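PDB 2PY5: DNA polymerase from Bacillus phage phi29, which replicates the viral DNA from a protein primer by processive strand displacement and proofreads it with a 3'-5' exonuclease. Local coordinates for residues 244-249 with 483-488. The protein carries 2 engineered substitutions. Residues are numbered along the deposited sequence; the frame is centred on the assembly and turned at random.
With EDO (1,2-ethanediol), chain B.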
loop_
_atom_site.group_PDB
_atom_site.type_symbol
_atom_site.label_atom_id
_atom_site.label_comp_id
_atom_site.label_asym_id
_atom_site.label_seq_id
_atom_site.Cartn_x
_atom_site.Cartn_y
_atom_site.Cartn_z
ATOM N N GLU F 244 -14.863 -26.529 -9.908
ATOM C CA GLU F 244 -13.728 -26.043 -10.682
ATOM C C GLU F 244 -13.925 -24.624 -11.180
ATOM O O GLU F 244 -15.044 -24.211 -11.490
ATOM C CB GLU F 244 -13.473 -26.933 -11.880
ATOM C CG GLU F 244 -13.050 -28.328 -11.546
ATOM C CD GLU F 244 -12.591 -29.084 -12.774
ATOM O OE1 GLU F 244 -13.356 -29.113 -13.770
ATOM O OE2 GLU F 244 -11.487 -29.668 -12.741
ATOM N N GLY F 245 -12.830 -23.891 -11.284
ATOM C CA GLY F 245 -12.865 -22.524 -11.757
ATOM C C GLY F 245 -11.480 -22.041 -12.110
ATOM O O GLY F 245 -10.512 -22.799 -12.040
ATOM N N MET F 246 -11.376 -20.781 -12.489
ATOM C CA MET F 246 -10.110 -20.264 -12.981
ATOM C C MET F 246 -9.994 -18.788 -12.663
ATOM O O MET F 246 -10.997 -18.109 -12.451
ATOM C CB MET F 246 -9.988 -20.526 -14.501
ATOM C CG MET F 246 -10.997 -19.772 -15.351
ATOM S SD MET F 246 -11.167 -20.388 -17.049
ATOM C CE MET F 246 -9.460 -20.705 -17.498
ATOM N N VAL F 247 -8.749 -18.313 -12.646
ATOM C CA VAL F 247 -8.442 -16.919 -12.313
ATOM C C VAL F 247 -7.642 -16.294 -13.439
ATOM O O VAL F 247 -6.691 -16.874 -13.913
ATOM C CB VAL F 247 -7.615 -16.858 -11.023
ATOM C CG1 VAL F 247 -7.213 -15.431 -10.678
ATOM C CG2 VAL F 247 -8.410 -17.495 -9.866
ATOM N N PHE F 248 -8.049 -15.089 -13.831
ATOM C CA PHE F 248 -7.310 -14.261 -14.772
ATOM C C PHE F 248 -6.858 -13.005 -14.052
ATOM O O PHE F 248 -7.614 -12.449 -13.262
ATOM C CB PHE F 248 -8.199 -13.869 -15.935
ATOM C CG PHE F 248 -8.628 -15.025 -16.790
ATOM C CD1 PHE F 248 -9.811 -15.705 -16.522
ATOM C CD2 PHE F 248 -7.861 -15.426 -17.877
ATOM C CE1 PHE F 248 -10.210 -16.762 -17.318
ATOM C CE2 PHE F 248 -8.268 -16.472 -18.678
ATOM C CZ PHE F 248 -9.449 -17.149 -18.377
ATOM N N ASP F 249 -5.635 -12.555 -14.366
ATOM C CA ASP F 249 -5.047 -11.389 -13.735
ATOM C C ASP F 249 -4.432 -10.508 -14.822
ATOM O O ASP F 249 -3.648 -10.994 -15.623
ATOM C CB ASP F 249 -3.987 -11.864 -12.740
ATOM C CG ASP F 249 -3.492 -10.778 -11.824
ATOM O OD1 ASP F 249 -3.933 -9.618 -11.937
ATOM O OD2 ASP F 249 -2.650 -11.103 -10.956
ATOM N N TRP F 483 -4.901 -10.016 -20.112
ATOM C CA TRP F 483 -5.262 -10.887 -18.988
ATOM C C TRP F 483 -4.467 -12.174 -19.057
ATOM O O TRP F 483 -4.546 -12.891 -20.052
ATOM C CB TRP F 483 -6.740 -11.244 -19.038
ATOM C CG TRP F 483 -7.632 -10.092 -18.807
ATOM C CD1 TRP F 483 -8.114 -9.226 -19.746
ATOM C CD2 TRP F 483 -8.154 -9.668 -17.556
ATOM N NE1 TRP F 483 -8.914 -8.276 -19.148
ATOM C CE2 TRP F 483 -8.951 -8.524 -17.799
ATOM C CE3 TRP F 483 -8.026 -10.137 -16.243
ATOM C CZ2 TRP F 483 -9.619 -7.853 -16.775
ATOM C CZ3 TRP F 483 -8.671 -9.458 -15.232
ATOM C CH2 TRP F 483 -9.467 -8.326 -15.506
ATOM N N ALA F 484 -3.703 -12.466 -18.014
ATOM C CA ALA F 484 -3.018 -13.757 -17.922
ATOM C C ALA F 484 -3.970 -14.747 -17.287
ATOM O O ALA F 484 -4.627 -14.435 -16.301
ATOM C CB ALA F 484 -1.773 -13.644 -17.065
ATOM N N HIS F 485 -4.028 -15.950 -17.838
ATOM C CA HIS F 485 -4.660 -17.062 -17.141
ATOM C C HIS F 485 -3.675 -17.479 -16.052
ATOM O O HIS F 485 -2.623 -18.080 -16.320
ATOM C CB HIS F 485 -4.970 -18.202 -18.104
ATOM C CG HIS F 485 -5.557 -19.413 -17.440
ATOM N ND1 HIS F 485 -5.580 -20.651 -18.054
ATOM C CD2 HIS F 485 -6.124 -19.582 -16.217
ATOM C CE1 HIS F 485 -6.155 -21.523 -17.239
ATOM N NE2 HIS F 485 -6.473 -20.907 -16.114
ATOM N N GLU F 486 -4.009 -17.132 -14.823
ATOM C CA GLU F 486 -3.096 -17.243 -13.709
ATOM C C GLU F 486 -3.129 -18.625 -13.074
ATOM O O GLU F 486 -2.081 -19.159 -12.682
ATOM C CB GLU F 486 -3.459 -16.188 -12.671
ATOM C CG GLU F 486 -2.556 -16.124 -11.471
ATOM C CD GLU F 486 -2.794 -14.865 -10.702
ATOM O OE1 GLU F 486 -3.676 -14.871 -9.811
ATOM O OE2 GLU F 486 -2.135 -13.843 -11.021
ATOM N N SER F 487 -4.332 -19.182 -12.930
ATOM C CA SER F 487 -4.488 -20.453 -12.244
ATOM C C SER F 487 -5.830 -21.068 -12.541
ATOM O O SER F 487 -6.737 -20.417 -13.087
ATOM C CB SER F 487 -4.355 -20.273 -10.736
ATOM O OG SER F 487 -5.363 -19.424 -10.261
ATOM N N THR F 488 -5.926 -22.346 -12.198
ATOM C CA THR F 488 -7.180 -23.096 -12.253
ATOM C C THR F 488 -7.312 -23.859 -10.953
ATOM O O THR F 488 -6.327 -24.404 -10.465
ATOM C CB THR F 488 -7.194 -24.071 -13.440
ATOM O OG1 THR F 488 -6.904 -23.349 -14.647
ATOM C CG2 THR F 488 -8.540 -24.801 -13.563
HETATM C C1 EDO B . -2.982 -22.186 -15.308
HETATM O O1 EDO B . -2.165 -21.056 -15.629
HETATM C C2 EDO B . -2.910 -23.213 -16.432
HETATM O O2 EDO B . -1.555 -23.402 -16.874
#
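Val247 O accepts two backbone N-H groups from the neighbouring antiparallel strand: Glu486 N at 2.8 Å and, in a weak bond, Ser487 N at 3.4 Å. In return Val247 N gives a nearly straight bond (168°) to Ser487 O. Further along, Asp249 and Ala484 pair in both directions: Asp249 N donates to Ala484 O at 2.9 Å and Ala484 N to Asp249 O at 2.8 Å. Phe248, between these pairs, is hydrogen-bonded through its backbone to Ile460 of strand 459-463, on the other side. Glu486 and Ser487 both face Val247, a classic beta bulge, set in the antiparallel sheet of the B-family palm, where strand 241-250 carries the catalytic magnesium ligands Asp249 and Val250. Within the bulge the side chain of Glu486, with CG anti to the backbone N (chi1 -177°) and an extended chain, is directed at the other strand and ends beside Asp249; Glu486 OE2 lies 2.8 Å from Asp249 OD2, tentatively, since this holds for one of two modelled conformers of Asp249. On the face shared by Met246, Phe248 and His485, the imidazole NE2 of His485 donates to Thr488 OG1 (2.9 Å), the oxygen lying close to the ring plane, with Ser487 O as a weaker second acceptor. Met246 CE sits over one face of this ring, 3.5 Å from its centroid, in a CH-pi contact; C1 of an ethanediol lies over the opposite face, and the diol's O1 donates to His485 O. Phe248 CB packs against Trp483 CE3, and the indole continues onto helix 427-447, touching Thr440, Thr441 and Ala444.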